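Local coordinates for protein Uly1 (Catenovulum maritimum, PDB 7DRQ) that cleaves the algal polysaccharide ulvan as a lyase of polysaccharide lyase family 24, built on a calcium-binding beta-propeller and probably working by beta-elimination, at residues A[76-81]-A[85-90]; A[62-67]-A[457-462]; A[277-282]-A[327-332]; A[294-299]-A[305-310]. One frame throughout, in Å; residues are numbered along the deposited sequence.

Contact 1: residues A[76-81]-A[85-90]; sequences LTRYNT and KSVTIE
K85 starts the pairing from the turn end: its O accepts the N-H of N80 at 2.9 Å, nearly straight at 171°. At S86 the pair with Y79 is non-hydrogen-bonded, and the hydroxyl OG comes up to the edge of the tyrosine ring, in its plane, 3.4 Å from CD1. V87 and R78 form a hydrogen-bonded pair, with R78 N to V87 O at 2.8 Å and V87 N to R78 O at 3.1 Å. Here the two antiparallel strands of a hairpin, 73-80 and 86-91, make up one flank of a four-stranded propeller blade, with 86-91 as one of its two edge strands. The V87 side chain runs alongside that of R78, with CG1 4.1 Å from NH2, while the guanidinium group itself is claimed by a salt bridge to D162 and by the carbonyls of A158 and V160. T88 presents OG1 to OG1 of T77 at 2.7 Å; in both threonines the hydroxyl sits beside the backbone N (chi1 -66° and -62°), which brings the two crossing side chains together on one face. T77 OG1 is also hydrogen-bonded to W64 NE1. I89 continues the ladder as a hydrogen-bonded antiparallel pair with L76, I89 N to L76 O measuring 2.8 Å.

Contact 2: residues A[62-67]-A[457-462]; sequences MTWYRG and YYYLLE
A Met-aromatic contact joins two blades of the propeller here, one contributing strand 59-65 and the other strand 455-462. The selenomethionine M62 lies across one face of the Y459 ring: its SE atom stands over the ring centre, 4.1 Å from the centroid and 12° off the normal. The same side chain adds a CH-pi contact through CG over that face, and M62 CB rests 3.7 Å from Y459 CE2, the side of the ring nearer the hydroxyl. Y459 reaches this far because CG is anti to the backbone N (chi1 -173°), throwing the ring across the gap between the strands, whose short axes approach no closer than 10.1 Å. At the far end of the ring, OH donates to T63 O at 2.7 Å, approaching from above the carbonyl plane and not along a lone pair. W64 crosses the tyrosine at about a right angle, its CD1 3.5 Å from Y459 OH. A phenylalanine in place of Y459 would probably leave the buried T63 O without its hydroxyl donor. Around this joint, V10 of strand 3-15 packs on M62, I448 of strand 444-452 touches Y459, and strand 73-80 pairs with the M62 strand.

Contact 3: residues A[277-282]-A[327-332]; sequences FQRRFN and VMRPGD
R279 NH2 is held by a salt bridge to D291; across the contact it comes to 3.4 Å from R329 NH1. The nearness of the two charges is probably offset by carboxylates, since D323 forms a salt bridge with R329 NH2 and a long, weak pair with R279 NH2. The two guanidinium planes are only 20° apart, and R279 NH2 arrives at the edge of the R329 group, near its plane. R329 leaves its backbone away from R279, and a bend at chi2 (-88°) brings the charged end back. F281 CE2 lies over the face of the R279 guanidinium, 3.1 Å above its plane. The setting is one blade of the propeller, in which strands 272-280 and 326-328 both pair with strand 290-298 lying between them. From the neighbouring residue Q278, an extended side chain carries NE2 to within 3.7 Å of P330 CG, while its N-H is used by G292 O. P330 opens a 3-10 turn, closed by D332 N to R329 O at 2.9 Å, and also touches T365 of strand 359-369. The side chain of P330 is about 6 Å from that of F287, a calcium ligand.

Contact 4: residues A[294-299]-A[305-310]; sequences FYAYSD and TQWKNY
A chi1 of 66° sets the Y297 ring between its backbone N and carbonyl carbon, turned so that K308 CB rides over one face, 3.9 Å above the plane and offset toward the rim. W307, with chi1 -82° and chi2 91°, lays its indole flat against S298: CB stands over the five-membered ring, 3.7 Å from the centroid, and A296 CB adds a contact to CE3. S298 OG meanwhile donates to T305 O at 2.7 Å and is hydrogen-bonded to D300 N as well. An alanine at W307 would probably uncover the CB of S298 and leave G303 O without the indole N-H that it now accepts. K308 folds back at chi2 and chi4 to form a salt bridge with D299 OD2, its modelled length doubtfully short; the other carboxylate oxygen pairs with K272. Along the backbone, K308 N to Y297 O measures 2.7 Å, Y297 N returns to K308 O at 2.9 Å, and D299 N reaches Q306 O. One water bridges Y297 OH and Y310 O; another links Y295 O with Y310 N, accepting from the latter. Strands 290-298 and 307-308 thus form an antiparallel beta hairpin within a propeller blade, its tryptophan edge-to-face with F246.

In the fold
Taken together, the four contacts illustrate how a propeller divides its labour. Contacts 1 and 4 are partly buried hairpins, about 38 Å apart between centres on opposite sides of the chain's centre, each built on a backbone ladder. Contacts 2 and 3 are buried and rely on side chains instead: one is a selenium-ring contact with a single hydroxyl bond between blades, the other a set of arginines shared among carboxylates. Neighbouring strands connect them in pairs. Contacts 1 and 2 meet where T77 N lies 2.8 Å from M62 O, probably hydrogen-bonded, while both strands of contact 3 pair with strand 290-298, which carries one side of contact 4. Contact 3 lies nearest a calcium site.

Contact 1: residues A[76-81]-A[85-90]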
# COMPACT_ATOMS: atom_id res chain seq x y z
N LEU A 76 -5.27 -7.25 14.90
CA LEU A 76 -3.92 -7.66 14.56
C LEU A 76 -3.76 -9.13 14.93
O LEU A 76 -3.93 -9.50 16.09
CB LEU A 76 -2.88 -6.80 15.30
CG LEU A 76 -1.44 -7.32 15.17
CD1 LEU A 76 -1.01 -7.30 13.70
CD2 LEU A 76 -0.47 -6.53 16.04
N THR A 77 -3.48 -9.97 13.93
CA THR A 77 -3.31 -11.41 14.11
C THR A 77 -1.85 -11.78 13.89
O THR A 77 -1.20 -11.26 12.97
CB THR A 77 -4.19 -12.19 13.13
OG1 THR A 77 -5.57 -11.90 13.36
CG2 THR A 77 -3.97 -13.71 13.30
N ARG A 78 -1.33 -12.66 14.73
CA ARG A 78 0.02 -13.16 14.57
C ARG A 78 -0.03 -14.67 14.45
O ARG A 78 -0.51 -15.34 15.37
CB ARG A 78 0.91 -12.74 15.75
CG ARG A 78 2.38 -13.14 15.56
CD ARG A 78 3.20 -12.85 16.81
NE ARG A 78 2.82 -13.76 17.90
CZ ARG A 78 3.36 -13.73 19.12
NH1 ARG A 78 4.32 -12.85 19.42
NH2 ARG A 78 2.94 -14.59 20.04
N TYR A 79 0.43 -15.19 13.32
CA TYR A 79 0.54 -16.63 13.08
C TYR A 79 1.98 -17.07 13.30
O TYR A 79 2.91 -16.46 12.77
CB TYR A 79 0.08 -16.97 11.66
CG TYR A 79 0.42 -18.37 11.23
CD1 TYR A 79 -0.33 -19.45 11.67
CD2 TYR A 79 1.51 -18.62 10.40
CE1 TYR A 79 -0.01 -20.75 11.30
CE2 TYR A 79 1.83 -19.93 10.02
CZ TYR A 79 1.07 -20.98 10.47
OH TYR A 79 1.39 -22.28 10.09
N ASN A 80 2.16 -18.14 14.08
CA ASN A 80 3.49 -18.67 14.38
C ASN A 80 3.74 -19.83 13.42
O ASN A 80 3.06 -20.86 13.51
CB ASN A 80 3.59 -19.11 15.84
CG ASN A 80 5.00 -19.49 16.25
OD1 ASN A 80 5.79 -19.98 15.43
ND2 ASN A 80 5.33 -19.29 17.52
N THR A 81 4.69 -19.65 12.50
CA THR A 81 4.97 -20.68 11.51
C THR A 81 5.57 -21.93 12.13
O THR A 81 5.56 -22.99 11.49
CB THR A 81 5.94 -20.15 10.45
OG1 THR A 81 7.20 -19.82 11.05
CG2 THR A 81 5.36 -18.89 9.77
N LYS A 85 0.01 -22.02 15.33
CA LYS A 85 -1.02 -21.36 16.13
C LYS A 85 -1.07 -19.87 15.84
O LYS A 85 -0.09 -19.27 15.42
CB LYS A 85 -0.78 -21.58 17.63
CG LYS A 85 -0.50 -23.05 17.96
CD LYS A 85 -1.77 -23.81 18.31
CE LYS A 85 -1.59 -25.32 18.14
NZ LYS A 85 -1.69 -25.77 16.71
N SER A 86 -2.24 -19.28 16.09
CA SER A 86 -2.47 -17.86 15.87
C SER A 86 -3.09 -17.24 17.11
O SER A 86 -3.81 -17.90 17.87
CB SER A 86 -3.39 -17.61 14.67
OG SER A 86 -2.86 -18.23 13.50
N VAL A 87 -2.80 -15.95 17.30
CA VAL A 87 -3.37 -15.15 18.38
C VAL A 87 -3.73 -13.78 17.79
O VAL A 87 -3.00 -13.25 16.94
CB VAL A 87 -2.40 -15.01 19.57
CG1 VAL A 87 -1.03 -14.55 19.10
CG2 VAL A 87 -2.96 -14.06 20.63
N THR A 88 -4.84 -13.22 18.24
CA THR A 88 -5.33 -11.96 17.69
C THR A 88 -5.56 -10.95 18.80
O THR A 88 -5.96 -11.32 19.91
CB THR A 88 -6.62 -12.21 16.87
OG1 THR A 88 -6.28 -13.01 15.73
CG2 THR A 88 -7.25 -10.91 16.39
N ILE A 89 -5.29 -9.68 18.50
CA ILE A 89 -5.52 -8.57 19.42
C ILE A 89 -6.60 -7.69 18.82
O ILE A 89 -6.52 -7.31 17.65
CB ILE A 89 -4.25 -7.75 19.66
CG1 ILE A 89 -3.16 -8.59 20.35
CG2 ILE A 89 -4.58 -6.50 20.48
CD1 ILE A 89 -1.83 -7.82 20.51
N GLU A 90 -7.61 -7.36 19.62
CA GLU A 90 -8.64 -6.41 19.22
C GLU A 90 -8.28 -5.03 19.75
O GLU A 90 -8.08 -4.85 20.96
CB GLU A 90 -10.02 -6.83 19.74
CG GLU A 90 -11.11 -5.83 19.44
CD GLU A 90 -12.39 -6.11 20.19
OE1 GLU A 90 -12.63 -7.28 20.54
OE2 GLU A 90 -13.16 -5.16 20.43

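Contact 2: residues A[62-67]-A[457-462]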
# COMPACT_ATOMS: atom_id res chain seq x y z
N MSE A 62 -0.72 -10.02 10.47
CA MSE A 62 -1.76 -9.65 9.51
C MSE A 62 -2.81 -8.76 10.16
O MSE A 62 -3.28 -9.05 11.26
CB MSE A 62 -2.42 -10.90 8.94
CG MSE A 62 -1.47 -11.76 8.14
SE MSE A 62 -2.32 -13.49 7.75
CE MSE A 62 -1.89 -14.47 9.37
N THR A 63 -3.17 -7.68 9.48
CA THR A 63 -4.18 -6.76 9.98
C THR A 63 -5.47 -6.92 9.19
O THR A 63 -5.48 -7.40 8.06
CB THR A 63 -3.72 -5.30 9.88
OG1 THR A 63 -3.59 -4.93 8.50
CG2 THR A 63 -2.37 -5.10 10.59
N TRP A 64 -6.56 -6.49 9.81
CA TRP A 64 -7.89 -6.53 9.21
C TRP A 64 -8.85 -5.79 10.13
O TRP A 64 -8.61 -5.69 11.33
CB TRP A 64 -8.37 -7.98 8.99
CG TRP A 64 -8.22 -8.92 10.19
CD1 TRP A 64 -7.06 -9.43 10.70
CD2 TRP A 64 -9.28 -9.48 10.98
NE1 TRP A 64 -7.33 -10.26 11.76
CE2 TRP A 64 -8.68 -10.31 11.96
CE3 TRP A 64 -10.67 -9.37 10.96
CZ2 TRP A 64 -9.42 -10.99 12.91
CZ3 TRP A 64 -11.41 -10.06 11.90
CH2 TRP A 64 -10.79 -10.87 12.85
N TYR A 65 -9.90 -5.24 9.54
CA TYR A 65 -11.07 -4.81 10.29
C TYR A 65 -12.02 -5.98 10.44
O TYR A 65 -12.19 -6.78 9.51
CB TYR A 65 -11.80 -3.67 9.57
CG TYR A 65 -11.05 -2.37 9.52
CD1 TYR A 65 -11.03 -1.51 10.61
CD2 TYR A 65 -10.38 -1.99 8.36
CE1 TYR A 65 -10.35 -0.31 10.56
CE2 TYR A 65 -9.70 -0.79 8.30
CZ TYR A 65 -9.69 0.04 9.39
OH TYR A 65 -9.01 1.22 9.30
N ARG A 66 -12.68 -6.08 11.60
CA ARG A 66 -13.62 -7.15 11.89
C ARG A 66 -15.06 -6.71 11.60
O ARG A 66 -15.45 -5.59 11.91
CB ARG A 66 -13.50 -7.58 13.36
CG ARG A 66 -14.41 -8.75 13.72
CD ARG A 66 -14.19 -9.19 15.17
NE ARG A 66 -14.63 -8.13 16.07
CZ ARG A 66 -14.29 -8.04 17.35
NH1 ARG A 66 -13.51 -8.96 17.90
NH2 ARG A 66 -14.74 -7.01 18.06
N GLY A 67 -15.85 -7.62 10.99
CA GLY A 67 -17.24 -7.31 10.71
C GLY A 67 -18.15 -7.67 11.88
O GLY A 67 -17.72 -8.28 12.86
N TYR A 457 3.79 -15.21 0.71
CA TYR A 457 2.76 -15.18 1.73
C TYR A 457 1.55 -14.52 1.10
O TYR A 457 1.58 -13.32 0.81
CB TYR A 457 3.24 -14.43 2.98
CG TYR A 457 4.37 -15.17 3.67
CD1 TYR A 457 5.67 -15.12 3.17
CD2 TYR A 457 4.12 -15.95 4.80
CE1 TYR A 457 6.70 -15.82 3.78
CE2 TYR A 457 5.15 -16.67 5.41
CZ TYR A 457 6.43 -16.60 4.90
OH TYR A 457 7.46 -17.29 5.51
N TYR A 458 0.52 -15.31 0.82
CA TYR A 458 -0.65 -14.83 0.08
C TYR A 458 -1.80 -14.71 1.06
O TYR A 458 -2.27 -15.72 1.60
CB TYR A 458 -1.00 -15.79 -1.06
CG TYR A 458 -1.62 -15.15 -2.27
CD1 TYR A 458 -1.96 -13.80 -2.28
CD2 TYR A 458 -1.88 -15.90 -3.42
CE1 TYR A 458 -2.52 -13.22 -3.41
CE2 TYR A 458 -2.44 -15.34 -4.54
CZ TYR A 458 -2.77 -14.00 -4.54
OH TYR A 458 -3.32 -13.46 -5.67
N TYR A 459 -2.26 -13.49 1.27
CA TYR A 459 -3.29 -13.16 2.25
C TYR A 459 -4.57 -12.96 1.45
O TYR A 459 -4.66 -12.02 0.65
CB TYR A 459 -2.84 -11.91 3.02
CG TYR A 459 -3.68 -11.46 4.20
CD1 TYR A 459 -4.72 -12.22 4.71
CD2 TYR A 459 -3.41 -10.23 4.80
CE1 TYR A 459 -5.47 -11.77 5.80
CE2 TYR A 459 -4.14 -9.78 5.88
CZ TYR A 459 -5.18 -10.54 6.37
OH TYR A 459 -5.88 -10.04 7.45
N LEU A 460 -5.54 -13.84 1.64
CA LEU A 460 -6.58 -14.06 0.65
C LEU A 460 -7.98 -13.93 1.24
O LEU A 460 -8.23 -14.40 2.35
CB LEU A 460 -6.43 -15.45 0.04
CG LEU A 460 -5.18 -15.66 -0.82
CD1 LEU A 460 -4.78 -17.13 -0.83
CD2 LEU A 460 -5.42 -15.15 -2.24
N LEU A 461 -8.90 -13.33 0.48
CA LEU A 461 -10.32 -13.30 0.80
C LEU A 461 -11.03 -14.42 0.04
O LEU A 461 -10.95 -14.48 -1.19
CB LEU A 461 -10.93 -11.95 0.42
CG LEU A 461 -12.45 -11.79 0.51
CD1 LEU A 461 -12.90 -11.83 1.94
CD2 LEU A 461 -12.89 -10.47 -0.13
N GLU A 462 -11.72 -15.30 0.76
CA GLU A 462 -12.39 -16.41 0.10
C GLU A 462 -13.62 -15.92 -0.65
O GLU A 462 -14.38 -15.08 -0.16
CB GLU A 462 -12.79 -17.49 1.11
CG GLU A 462 -13.47 -18.73 0.47
CD GLU A 462 -13.56 -19.92 1.44
OE1 GLU A 462 -13.92 -19.70 2.62
OE2 GLU A 462 -13.25 -21.06 1.02

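Contact 3: residues A[277-282]-A[327-332]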
# COMPACT_ATOMS: atom_id res chain seq x y z
N PHE A 277 6.79 5.97 -9.85
CA PHE A 277 5.53 6.68 -9.73
C PHE A 277 5.08 7.20 -11.09
O PHE A 277 5.85 7.23 -12.06
CB PHE A 277 5.63 7.84 -8.72
CG PHE A 277 6.60 8.93 -9.10
CD1 PHE A 277 7.93 8.85 -8.71
CD2 PHE A 277 6.17 10.06 -9.80
CE1 PHE A 277 8.83 9.85 -9.05
CE2 PHE A 277 7.07 11.08 -10.13
CZ PHE A 277 8.40 10.98 -9.75
N GLN A 278 3.81 7.58 -11.14
CA GLN A 278 3.25 8.38 -12.22
C GLN A 278 2.75 9.70 -11.65
O GLN A 278 2.60 9.86 -10.44
CB GLN A 278 2.12 7.62 -12.95
CG GLN A 278 2.61 6.24 -13.40
CD GLN A 278 1.65 5.51 -14.33
OE1 GLN A 278 0.68 4.89 -13.88
NE2 GLN A 278 1.91 5.58 -15.63
N ARG A 279 2.51 10.66 -12.52
CA ARG A 279 2.23 12.03 -12.12
C ARG A 279 0.81 12.40 -12.52
O ARG A 279 0.33 11.98 -13.57
CB ARG A 279 3.24 13.00 -12.76
CG ARG A 279 2.79 14.46 -12.79
CD ARG A 279 3.82 15.37 -13.47
NE ARG A 279 3.99 15.05 -14.88
CZ ARG A 279 5.04 15.43 -15.62
NH1 ARG A 279 6.00 16.15 -15.06
NH2 ARG A 279 5.10 15.12 -16.91
N ARG A 280 0.10 13.15 -11.67
CA ARG A 280 -1.16 13.75 -12.08
C ARG A 280 -0.95 15.25 -12.11
O ARG A 280 -0.69 15.87 -11.08
CB ARG A 280 -2.33 13.40 -11.17
CG ARG A 280 -3.66 13.96 -11.71
CD ARG A 280 -4.88 13.57 -10.85
NE ARG A 280 -5.08 12.13 -10.77
CZ ARG A 280 -6.09 11.55 -10.14
NH1 ARG A 280 -7.03 12.29 -9.55
NH2 ARG A 280 -6.19 10.22 -10.09
N PHE A 281 -1.07 15.85 -13.26
CA PHE A 281 -0.87 17.27 -13.40
C PHE A 281 -2.17 18.07 -13.37
O PHE A 281 -2.13 19.21 -13.13
CB PHE A 281 -0.22 17.59 -14.76
CG PHE A 281 1.17 18.11 -14.71
CD1 PHE A 281 1.54 19.07 -13.85
CD2 PHE A 281 2.11 17.68 -15.63
CE1 PHE A 281 2.82 19.54 -13.82
CE2 PHE A 281 3.39 18.18 -15.63
CZ PHE A 281 3.74 19.12 -14.71
N ASN A 282 -3.28 17.44 -13.69
CA ASN A 282 -4.56 18.14 -13.75
C ASN A 282 -4.52 19.30 -14.72
O ASN A 282 -5.19 20.31 -14.52
CB ASN A 282 -5.01 18.61 -12.38
CG ASN A 282 -5.04 17.48 -11.37
OD1 ASN A 282 -5.94 16.63 -11.39
ND2 ASN A 282 -4.06 17.47 -10.48
N VAL A 327 11.15 7.72 -17.06
CA VAL A 327 11.60 6.50 -17.74
C VAL A 327 10.81 6.25 -19.03
O VAL A 327 11.34 5.63 -19.97
CB VAL A 327 11.53 5.26 -16.82
CG1 VAL A 327 12.45 5.41 -15.60
CG2 VAL A 327 10.09 4.97 -16.38
N MSE A 328 9.56 6.70 -19.10
CA MSE A 328 8.68 6.34 -20.23
C MSE A 328 7.46 7.26 -20.26
O MSE A 328 7.02 7.74 -19.22
CB MSE A 328 8.25 4.86 -20.13
CG MSE A 328 7.77 4.19 -21.44
SE MSE A 328 5.84 4.31 -21.81
CE MSE A 328 5.17 3.73 -19.98
N ARG A 329 6.92 7.54 -21.45
CA ARG A 329 5.71 8.36 -21.54
C ARG A 329 4.58 7.46 -21.98
O ARG A 329 4.49 7.15 -23.17
CB ARG A 329 5.90 9.51 -22.54
CG ARG A 329 7.04 10.47 -22.23
CD ARG A 329 6.58 11.59 -21.33
NE ARG A 329 7.58 12.65 -21.31
CZ ARG A 329 7.71 13.53 -20.32
NH1 ARG A 329 6.89 13.49 -19.28
NH2 ARG A 329 8.67 14.45 -20.39
N PRO A 330 3.69 7.02 -21.09
CA PRO A 330 2.64 6.06 -21.53
C PRO A 330 1.68 6.63 -22.56
O PRO A 330 1.04 5.85 -23.30
CB PRO A 330 1.91 5.70 -20.23
CG PRO A 330 2.84 6.07 -19.13
CD PRO A 330 3.71 7.20 -19.63
N GLY A 331 1.54 7.96 -22.65
CA GLY A 331 0.75 8.55 -23.72
C GLY A 331 1.23 8.12 -25.11
O GLY A 331 0.42 8.04 -26.05
N ASP A 332 2.53 7.84 -25.24
CA ASP A 332 3.09 7.33 -26.47
C ASP A 332 2.41 6.05 -26.93
O ASP A 332 2.48 5.73 -28.13
CB ASP A 332 4.58 7.03 -26.26
CG ASP A 332 5.33 8.25 -25.94
OD1 ASP A 332 4.66 9.33 -25.94
OD2 ASP A 332 6.60 8.27 -25.91

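Contact 4: residues A[294-299]-A[305-310]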
# COMPACT_ATOMS: atom_id res chain seq x y z
N PHE A 294 7.84 7.30 -13.93
CA PHE A 294 9.02 7.90 -13.32
C PHE A 294 9.65 6.93 -12.32
O PHE A 294 8.97 6.08 -11.74
CB PHE A 294 8.66 9.21 -12.62
CG PHE A 294 7.92 10.18 -13.51
CD1 PHE A 294 8.61 11.09 -14.29
CD2 PHE A 294 6.53 10.15 -13.59
CE1 PHE A 294 7.92 11.98 -15.13
CE2 PHE A 294 5.84 11.02 -14.42
CZ PHE A 294 6.54 11.95 -15.19
N TYR A 295 10.96 7.10 -12.10
CA TYR A 295 11.70 6.20 -11.22
C TYR A 295 12.95 6.90 -10.73
O TYR A 295 13.61 7.61 -11.50
CB TYR A 295 12.06 4.90 -11.94
CG TYR A 295 13.17 4.07 -11.32
CD1 TYR A 295 12.92 3.23 -10.24
CD2 TYR A 295 14.45 4.05 -11.87
CE1 TYR A 295 13.92 2.43 -9.69
CE2 TYR A 295 15.47 3.28 -11.33
CZ TYR A 295 15.19 2.48 -10.24
OH TYR A 295 16.19 1.69 -9.72
N ALA A 296 13.28 6.70 -9.46
CA ALA A 296 14.53 7.20 -8.92
C ALA A 296 14.96 6.28 -7.79
O ALA A 296 14.14 5.56 -7.21
CB ALA A 296 14.40 8.64 -8.41
N TYR A 297 16.26 6.30 -7.47
CA TYR A 297 16.76 5.47 -6.39
C TYR A 297 17.80 6.26 -5.61
O TYR A 297 18.41 7.21 -6.12
CB TYR A 297 17.35 4.15 -6.90
CG TYR A 297 18.60 4.32 -7.75
CD1 TYR A 297 19.86 4.35 -7.17
CD2 TYR A 297 18.50 4.46 -9.12
CE1 TYR A 297 20.99 4.51 -7.93
CE2 TYR A 297 19.64 4.63 -9.90
CZ TYR A 297 20.88 4.65 -9.30
OH TYR A 297 22.01 4.82 -10.07
N SER A 298 18.01 5.86 -4.36
CA SER A 298 18.96 6.52 -3.48
C SER A 298 20.14 5.59 -3.22
O SER A 298 19.95 4.40 -2.93
CB SER A 298 18.31 6.92 -2.16
OG SER A 298 19.30 7.36 -1.24
N ASP A 299 21.35 6.13 -3.32
CA ASP A 299 22.55 5.39 -2.96
C ASP A 299 22.90 5.57 -1.48
O ASP A 299 23.89 5.01 -1.02
CB ASP A 299 23.73 5.82 -3.86
CG ASP A 299 23.68 5.14 -5.22
OD1 ASP A 299 23.12 4.03 -5.29
OD2 ASP A 299 24.18 5.70 -6.23
N THR A 305 19.82 11.21 0.97
CA THR A 305 20.60 11.91 -0.04
C THR A 305 20.92 10.96 -1.19
O THR A 305 20.46 9.81 -1.22
CB THR A 305 21.89 12.47 0.57
OG1 THR A 305 22.74 11.38 0.97
CG2 THR A 305 21.56 13.32 1.80
N GLN A 306 21.71 11.45 -2.15
CA GLN A 306 22.25 10.61 -3.23
C GLN A 306 21.15 10.01 -4.10
O GLN A 306 21.23 8.85 -4.51
CB GLN A 306 23.13 9.50 -2.65
CG GLN A 306 24.34 9.99 -1.87
CD GLN A 306 25.15 8.83 -1.35
OE1 GLN A 306 25.61 7.98 -2.13
NE2 GLN A 306 25.32 8.75 -0.03
N TRP A 307 20.11 10.78 -4.36
CA TRP A 307 19.02 10.32 -5.22
C TRP A 307 19.39 10.51 -6.68
O TRP A 307 19.93 11.55 -7.08
CB TRP A 307 17.74 11.08 -4.90
CG TRP A 307 17.02 10.50 -3.72
CD1 TRP A 307 17.17 10.87 -2.42
CD2 TRP A 307 16.05 9.44 -3.74
NE1 TRP A 307 16.34 10.11 -1.61
CE2 TRP A 307 15.65 9.22 -2.40
CE3 TRP A 307 15.49 8.66 -4.75
CZ2 TRP A 307 14.71 8.26 -2.05
CZ3 TRP A 307 14.54 7.69 -4.40
CH2 TRP A 307 14.17 7.50 -3.07
N LYS A 308 19.07 9.50 -7.49
CA LYS A 308 19.49 9.43 -8.88
C LYS A 308 18.35 8.91 -9.75
O LYS A 308 17.47 8.20 -9.28
CB LYS A 308 20.72 8.53 -9.05
CG LYS A 308 21.79 8.79 -7.99
CD LYS A 308 23.17 8.53 -8.49
CE LYS A 308 24.21 9.09 -7.53
NZ LYS A 308 24.91 8.01 -6.79
N ASN A 309 18.39 9.26 -11.04
CA ASN A 309 17.44 8.68 -11.97
C ASN A 309 18.02 7.38 -12.53
O ASN A 309 19.10 6.93 -12.13
CB ASN A 309 17.07 9.69 -13.07
CG ASN A 309 18.24 10.09 -13.95
OD1 ASN A 309 19.25 9.40 -14.04
ND2 ASN A 309 18.09 11.23 -14.64
N TYR A 310 17.30 6.75 -13.47
CA TYR A 310 17.72 5.42 -13.88
C TYR A 310 19.06 5.43 -14.59
O TYR A 310 19.76 4.41 -14.59
CB TYR A 310 16.65 4.75 -14.77
CG TYR A 310 16.73 5.12 -16.24
CD1 TYR A 310 16.12 6.27 -16.73
CD2 TYR A 310 17.39 4.29 -17.15
CE1 TYR A 310 16.19 6.61 -18.08
CE2 TYR A 310 17.45 4.61 -18.49
CZ TYR A 310 16.85 5.76 -18.95
OH TYR A 310 16.93 6.05 -20.30
O HOH W 1 14.59 7.51 -14.01
O HOH W 2 21.91 4.08 -12.66